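PDB 3P2H: AHL synthase from Burkholderia glumae, which probably makes N-acyl-homoserine lactone quorum-sensing signals from S-adenosyl-L-methionine and a fatty acyl group carried on acyl carrier protein. Local coordinates for residues G20-R23 against Y24-V28. The protein carries 3 engineered substitutions. Residues are numbered along the deposited sequence; the frame is centred on the assembly and turned at random.
Sequences GSYR and YRVFV. With NOO (N-(3-oxocyclohex-1-en-1-yl)octanamide), chain C.
Val-26 places its CG2 methyl over one face of the Tyr-22 ring, one helical turn back. This is a CH-pi contact. Val-26 CG2 lies 3.9 Å from the centroid of the Tyr-22 ring, 21° off the normal and shifted toward the rim at CZ. With CG of Tyr-22 anti to the backbone N, the ring lies along the helix toward Val-26, whose CG2 stands beside its own N.

Arg-25 folds back along the helix toward Ser-21. Its chain bends at chi3 (-86°), which brings NE back to Ser-21 and NH2 beside CA and N of Tyr-22. Arg-25 NE makes two weak hydrogen bonds, to Ser-21 O at 3.2 Å and to Ser-21 OG at 3.5 Å. Ser-21 O takes a straighter bond from Arg-25 N (3.0 Å), so one residue grips it through both backbone and side chain. Arg-25 NH2 lies at the edge of the Tyr-22 ring, near its plane, while Tyr-22 CD1 sits over one face of the guanidinium. The two planes are nearly perpendicular.

On another side of the helix, the Phe-27 ring edge meets Arg-23. Phe-27 CE2 is 3.8 Å from Arg-23 CG, and CD2 lies close to Arg-23 O. Arg-23 O also accepts a hydrogen bond from Phe-27 N (2.9 Å).

All these residues lie on helix 13-30 of the autoinducer synthase fold, related to the acetyltransferases. The i to i+4 backbone bonds run on to Val-28, with a wider pi-type turn at 24-28.

Phe-27 belongs to the inhibitor pocket. Phe-27 CE1 touches C4 of the cyclohexenone ring of NOO at 3.3 Å, and its ring also meets Trp-33, a residue of the MTA pocket. Farther out, Arg-23 forms salt bridges with Glu-43 and Asp-48, and Tyr-22 OH hydrogen-bonds to Thr-106. Tyr-24 OH is bonded to the backbone N of Ser-37.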
loop_
_atom_site.group_PDB
_atom_site.type_symbol
_atom_site.label_atom_id
_atom_site.label_comp_id
_atom_site.label_asym_id
_atom_site.label_seq_id
_atom_site.Cartn_x
_atom_site.Cartn_y
_atom_site.Cartn_z
ATOM N N GLY A 20 -9.247 -4.280 10.099
ATOM C CA GLY A 20 -8.795 -5.653 10.215
ATOM C C GLY A 20 -9.743 -6.617 9.532
ATOM O O GLY A 20 -9.313 -7.607 8.944
ATOM N N SER A 21 -11.036 -6.326 9.613
ATOM C CA SER A 21 -12.057 -7.167 9.004
ATOM C C SER A 21 -12.003 -7.025 7.491
ATOM O O SER A 21 -12.115 -8.012 6.762
ATOM C CB SER A 21 -13.447 -6.766 9.508
ATOM O OG SER A 21 -14.458 -7.585 8.937
ATOM N N TYR A 22 -11.836 -5.795 7.014
ATOM C CA TYR A 22 -11.768 -5.571 5.580
ATOM C C TYR A 22 -10.541 -6.265 5.013
ATOM O O TYR A 22 -10.600 -6.864 3.944
ATOM C CB TYR A 22 -11.697 -4.085 5.255
ATOM C CG TYR A 22 -11.578 -3.828 3.771
ATOM C CD1 TYR A 22 -12.662 -4.042 2.915
ATOM C CD2 TYR A 22 -10.378 -3.395 3.217
ATOM C CE1 TYR A 22 -12.545 -3.825 1.543
ATOM C CE2 TYR A 22 -10.253 -3.179 1.851
ATOM C CZ TYR A 22 -11.337 -3.393 1.021
ATOM O OH TYR A 22 -11.205 -3.176 -0.325
ATOM N N ARG A 23 -9.425 -6.186 5.730
ATOM C CA ARG A 23 -8.211 -6.835 5.262
ATOM C C ARG A 23 -8.368 -8.352 5.267
ATOM O O ARG A 23 -7.873 -9.030 4.369
ATOM C CB ARG A 23 -7.009 -6.398 6.108
ATOM C CG ARG A 23 -6.433 -5.064 5.642
ATOM C CD ARG A 23 -5.364 -4.515 6.571
ATOM N NE ARG A 23 -4.288 -5.461 6.837
ATOM C CZ ARG A 23 -3.191 -5.152 7.515
ATOM N NH1 ARG A 23 -3.031 -3.919 7.978
ATOM N NH2 ARG A 23 -2.264 -6.070 7.746
ATOM N N TYR A 24 -9.064 -8.883 6.267
ATOM C CA TYR A 24 -9.280 -10.322 6.331
ATOM C C TYR A 24 -10.047 -10.778 5.092
ATOM O O TYR A 24 -9.679 -11.749 4.437
ATOM C CB TYR A 24 -10.095 -10.711 7.566
ATOM C CG TYR A 24 -10.360 -12.203 7.632
ATOM C CD1 TYR A 24 -9.401 -13.076 8.148
ATOM C CD2 TYR A 24 -11.537 -12.749 7.116
ATOM C CE1 TYR A 24 -9.602 -14.458 8.146
ATOM C CE2 TYR A 24 -11.750 -14.132 7.105
ATOM C CZ TYR A 24 -10.774 -14.980 7.621
ATOM O OH TYR A 24 -10.949 -16.345 7.598
ATOM N N ARG A 25 -11.122 -10.070 4.779
ATOM C CA ARG A 25 -11.945 -10.421 3.633
ATOM C C ARG A 25 -11.204 -10.356 2.298
ATOM O O ARG A 25 -11.422 -11.186 1.422
ATOM C CB ARG A 25 -13.190 -9.533 3.611
ATOM C CG ARG A 25 -14.141 -9.844 4.772
ATOM C CD ARG A 25 -15.345 -8.921 4.796
ATOM N NE ARG A 25 -15.074 -7.682 5.518
ATOM C CZ ARG A 25 -15.550 -6.497 5.150
ATOM N NH1 ARG A 25 -16.313 -6.405 4.070
ATOM N NH2 ARG A 25 -15.267 -5.405 5.856
ATOM N N VAL A 26 -10.315 -9.383 2.148
ATOM C CA VAL A 26 -9.569 -9.241 0.904
ATOM C C VAL A 26 -8.368 -10.185 0.785
ATOM O O VAL A 26 -8.276 -10.985 -0.150
ATOM C CB VAL A 26 -9.049 -7.798 0.724
ATOM C CG1 VAL A 26 -8.165 -7.719 -0.520
ATOM C CG2 VAL A 26 -10.213 -6.831 0.603
ATOM N N PHE A 27 -7.452 -10.093 1.742
ATOM C CA PHE A 27 -6.242 -10.894 1.704
ATOM C C PHE A 27 -6.371 -12.352 2.091
ATOM O O PHE A 27 -5.616 -13.186 1.601
ATOM C CB PHE A 27 -5.171 -10.198 2.544
ATOM C CG PHE A 27 -4.902 -8.799 2.090
ATOM C CD1 PHE A 27 -4.141 -8.561 0.950
ATOM C CD2 PHE A 27 -5.493 -7.723 2.733
ATOM C CE1 PHE A 27 -3.981 -7.270 0.461
ATOM C CE2 PHE A 27 -5.338 -6.427 2.245
ATOM C CZ PHE A 27 -4.583 -6.202 1.109
ATOM N N VAL A 28 -7.322 -12.674 2.956
ATOM C CA VAL A 28 -7.497 -14.062 3.351
ATOM C C VAL A 28 -8.610 -14.753 2.566
ATOM O O VAL A 28 -8.393 -15.821 1.991
ATOM C CB VAL A 28 -7.769 -14.177 4.860
ATOM C CG1 VAL A 28 -8.057 -15.629 5.233
ATOM C CG2 VAL A 28 -6.567 -13.665 5.632
HETATM C C1 NOO C . -4.446 -6.461 -5.465
HETATM O O1 NOO C . -4.671 -6.628 -6.659
HETATM C C2 NOO C . -3.155 -5.830 -4.958
HETATM C C3 NOO C . -2.598 -6.165 -3.717
HETATM C C4 NOO C . -3.447 -7.038 -2.770
HETATM C C5 NOO C . -5.010 -6.860 -2.930
HETATM C C6 NOO C . -5.494 -6.938 -4.411
HETATM N N7 NOO C . -1.275 -5.766 -3.249
HETATM C C8 NOO C . -0.751 -5.264 -2.028
HETATM O O8 NOO C . -0.928 -5.780 -0.929
HETATM C C9 NOO C . 0.114 -3.984 -2.037
HETATM C C10 NOO C . 0.650 -3.414 -3.376
HETATM C C11 NOO C . 1.980 -2.654 -3.123
HETATM C C12 NOO C . 2.105 -1.376 -3.971
HETATM C C13 NOO C . 3.491 -0.720 -3.784
HETATM C C14 NOO C . 3.952 0.004 -5.063
HETATM C C15 NOO C . 5.206 0.848 -4.813
#